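PDB 3VTH: hydrogenase maturation factor from Thermoanaerobacter tengcongensis, which probably transfers the carbamoyl group of carbamoyl phosphate, at the expense of ATP, to the C-terminal cysteine of HypE during [NiFe]-hydrogenase maturation. Local coordinates for residues Leu233-Val238 and Lys292-Ile297. Residues are numbered along the deposited sequence; the frame is centred on the assembly and turned at random.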
ATOM      1  N   LEU A 233      -1.980 -18.880  17.859  1.00 34.73           N
ATOM      2  CA  LEU A 233      -2.346 -19.121  19.260  1.00 37.32           C
ATOM      3  C   LEU A 233      -1.198 -19.772  20.042  1.00 39.11           C
ATOM      4  O   LEU A 233      -1.290 -19.958  21.272  1.00 40.41           O
ATOM      5  CB  LEU A 233      -3.612 -20.001  19.373  1.00 38.88           C
ATOM      6  CG  LEU A 233      -4.947 -19.545  18.753  1.00 37.55           C
ATOM      7  CD1 LEU A 233      -6.073 -20.514  19.144  1.00 40.28           C
ATOM      8  CD2 LEU A 233      -5.309 -18.151  19.183  1.00 35.98           C
ATOM      9  N   ASP A 234      -0.113 -20.104  19.337  1.00 38.28           N
ATOM     10  CA  ASP A 234       1.013 -20.829  19.940  1.00 40.40           C
ATOM     11  C   ASP A 234       2.163 -19.888  20.345  1.00 39.97           C
ATOM     12  O   ASP A 234       2.965 -19.471  19.496  1.00 38.27           O
ATOM     13  CB  ASP A 234       1.485 -21.948  18.983  1.00 40.12           C
ATOM     14  CG  ASP A 234       2.494 -22.902  19.620  1.00 43.54           C
ATOM     15  OD1 ASP A 234       3.266 -22.483  20.498  1.00 44.60           O
ATOM     16  OD2 ASP A 234       2.537 -24.085  19.209  1.00 47.68           O
ATOM     17  N   ASP A 235       2.225 -19.584  21.646  1.00 41.19           N
ATOM     18  CA  ASP A 235       3.235 -18.696  22.247  1.00 41.76           C
ATOM     19  C   ASP A 235       4.681 -19.007  21.834  1.00 41.42           C
ATOM     20  O   ASP A 235       5.411 -18.108  21.414  1.00 40.00           O
ATOM     21  CB  ASP A 235       3.162 -18.736  23.784  1.00 44.49           C
ATOM     22  CG  ASP A 235       2.152 -17.751  24.378  1.00 45.61           C
ATOM     23  OD1 ASP A 235       2.283 -17.427  25.578  1.00 51.14           O
ATOM     24  OD2 ASP A 235       1.217 -17.322  23.692  1.00 45.52           O
ATOM     25  N   GLU A 236       5.106 -20.265  21.960  1.00 42.07           N
ATOM     26  CA  GLU A 236       6.508 -20.593  21.679  1.00 42.73           C
ATOM     27  C   GLU A 236       6.813 -20.612  20.173  1.00 40.52           C
ATOM     28  O   GLU A 236       7.933 -20.270  19.766  1.00 40.16           O
ATOM     29  CB  GLU A 236       6.988 -21.867  22.420  1.00 45.32           C
ATOM     30  CG  GLU A 236       7.088 -23.117  21.572  1.00 47.67           C
ATOM     31  CD  GLU A 236       7.625 -24.321  22.342  1.00 53.06           C
ATOM     32  OE1 GLU A 236       8.682 -24.201  22.998  1.00 55.71           O
ATOM     33  OE2 GLU A 236       6.991 -25.399  22.272  1.00 55.02           O
ATOM     34  N   ALA A 237       5.813 -20.957  19.352  1.00 38.64           N
ATOM     35  CA  ALA A 237       5.990 -20.969  17.901  1.00 36.84           C
ATOM     36  C   ALA A 237       6.245 -19.558  17.397  1.00 35.24           C
ATOM     37  O   ALA A 237       7.105 -19.345  16.543  1.00 34.62           O
ATOM     38  CB  ALA A 237       4.773 -21.580  17.193  1.00 35.93           C
ATOM     39  N   VAL A 238       5.488 -18.607  17.943  1.00 35.17           N
ATOM     40  CA  VAL A 238       5.618 -17.190  17.605  1.00 34.28           C
ATOM     41  C   VAL A 238       6.984 -16.670  18.046  1.00 34.95           C
ATOM     42  O   VAL A 238       7.662 -16.005  17.263  1.00 34.85           O
ATOM     43  CB  VAL A 238       4.458 -16.345  18.211  1.00 34.14           C
ATOM     44  CG1 VAL A 238       4.689 -14.823  18.019  1.00 33.55           C
ATOM     45  CG2 VAL A 238       3.133 -16.762  17.601  1.00 32.79           C
ATOM     46  N   LYS A 292      -8.056 -13.241  22.862  1.00 44.31           N
ATOM     47  CA  LYS A 292      -6.668 -12.837  22.647  1.00 43.55           C
ATOM     48  C   LYS A 292      -5.886 -13.878  21.855  1.00 41.69           C
ATOM     49  O   LYS A 292      -6.042 -15.064  22.080  1.00 41.63           O
ATOM     50  CB  LYS A 292      -5.977 -12.607  23.995  1.00 45.40           C
ATOM     51  CG  LYS A 292      -6.329 -11.283  24.661  1.00 48.76           C
ATOM     52  CD  LYS A 292      -5.447 -11.052  25.884  1.00 52.54           C
ATOM     53  CE  LYS A 292      -5.899  -9.841  26.661  1.00 56.02           C
ATOM     54  NZ  LYS A 292      -7.036 -10.186  27.560  1.00 59.64           N
ATOM     55  N   LEU A 293      -5.049 -13.419  20.925  1.00 39.61           N
ATOM     56  CA  LEU A 293      -4.076 -14.296  20.275  1.00 38.18           C
ATOM     57  C   LEU A 293      -2.864 -14.480  21.211  1.00 39.26           C
ATOM     58  O   LEU A 293      -2.854 -13.951  22.325  1.00 39.42           O
ATOM     59  CB  LEU A 293      -3.679 -13.743  18.900  1.00 36.48           C
ATOM     60  CG  LEU A 293      -4.796 -13.567  17.861  1.00 34.74           C
ATOM     61  CD1 LEU A 293      -4.303 -12.853  16.580  1.00 34.07           C
ATOM     62  CD2 LEU A 293      -5.465 -14.898  17.503  1.00 33.67           C
ATOM     63  N   ALA A 294      -1.863 -15.240  20.768  1.00 39.05           N
ATOM     64  CA  ALA A 294      -0.674 -15.526  21.582  1.00 40.39           C
ATOM     65  C   ALA A 294       0.140 -14.265  21.863  1.00 40.13           C
ATOM     66  O   ALA A 294       0.054 -13.294  21.112  1.00 38.71           O
ATOM     67  CB  ALA A 294       0.198 -16.551  20.879  1.00 40.22           C
ATOM     68  N   LYS A 295       0.932 -14.288  22.935  1.00 41.48           N
ATOM     69  CA  LYS A 295       1.923 -13.230  23.192  1.00 41.91           C
ATOM     70  C   LYS A 295       2.914 -13.144  22.028  1.00 39.96           C
ATOM     71  O   LYS A 295       3.212 -14.151  21.390  1.00 39.94           O
ATOM     72  CB  LYS A 295       2.675 -13.470  24.511  1.00 44.15           C
ATOM     73  CG  LYS A 295       1.767 -13.584  25.727  1.00 48.26           C
ATOM     74  CD  LYS A 295       2.473 -13.236  27.058  1.00 52.12           C
ATOM     75  CE  LYS A 295       3.270 -14.409  27.621  1.00 55.69           C
ATOM     76  NZ  LYS A 295       3.519 -14.315  29.105  1.00 57.93           N
ATOM     77  N   GLY A 296       3.398 -11.938  21.737  1.00 38.63           N
ATOM     78  CA  GLY A 296       4.337 -11.747  20.634  1.00 36.34           C
ATOM     79  C   GLY A 296       3.708 -11.547  19.267  1.00 34.27           C
ATOM     80  O   GLY A 296       4.418 -11.498  18.263  1.00 32.93           O
ATOM     81  N   ILE A 297       2.379 -11.445  19.200  1.00 33.61           N
ATOM     82  CA  ILE A 297       1.738 -11.113  17.925  1.00 32.22           C
ATOM     83  C   ILE A 297       1.739  -9.589  17.765  1.00 31.53           C
ATOM     84  O   ILE A 297       2.296  -9.038  16.791  1.00 30.38           O
ATOM     85  CB  ILE A 297       0.272 -11.674  17.801  1.00 32.40           C
ATOM     86  CG1 ILE A 297       0.227 -13.217  17.815  1.00 32.98           C
ATOM     87  CG2 ILE A 297      -0.450 -11.096  16.583  1.00 30.27           C
ATOM     88  CD1 ILE A 297       0.918 -13.874  16.662  1.00 32.73           C
TER
HETATM   89  O   HOH W   1       5.255 -15.389  21.891  1.00 20.93           O
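Asp235, in the first turn of helix 235-245, reaches across to the backbone of Lys295 and so ties a capped helix start to a type II turn in the YrdC-like (telomere recombination) domain of this HypF. The turn, Ala294 to Ile297, belongs to the loop between strands 283-287 and 303-307. The pairing illustrates how two neighbouring aspartates can divide the work at a helix N-terminus. Asp234 is the N-cap: its OD1 accepts from Ala237 N, with a weaker bond from Glu236 N, and this serves the helix itself. Asp235 works outward instead. Its CG sits beside the backbone N, somewhat past the usual staggered position (chi1 -87°), and this lets OD2 accept from Lys295 N at 3.1 Å; the hydrogen bond is bent, 140° at the hydrogen, and arrives from above the carboxylate plane, 50° out of it. The other oxygen, OD1, lies against the aliphatic part of Lys295, 3.8 Å from its CE; Lys295 NZ, 4.9 Å from Asp235 OD1, makes no salt bridge, though the opposite charges probably attract.

Next to the Asp235 bond, the methyl of Ala294 packs against the chain just before the helix, its CB 3.6 Å from Leu233 C. Leu233 and Leu293 meet at about a right angle through their CD2 methyls, beside Tyr265 and Pro324. On the buried side Val238 divides its branches: CG2 touches Ile297 CD1, whereas CG1, anti to the backbone N, faces the turn. Ile297 in turn packs on Val254 and Leu304, and its side chain lies about 7 Å from the bound ATP analogue. A water donates to Asp235 O; its link to Lys295 O is doubtful, being too short. Val238 CG1 rests 3.3 Å from Gly296 O, the carbonyl oxygen that Arg242 also holds through its NE.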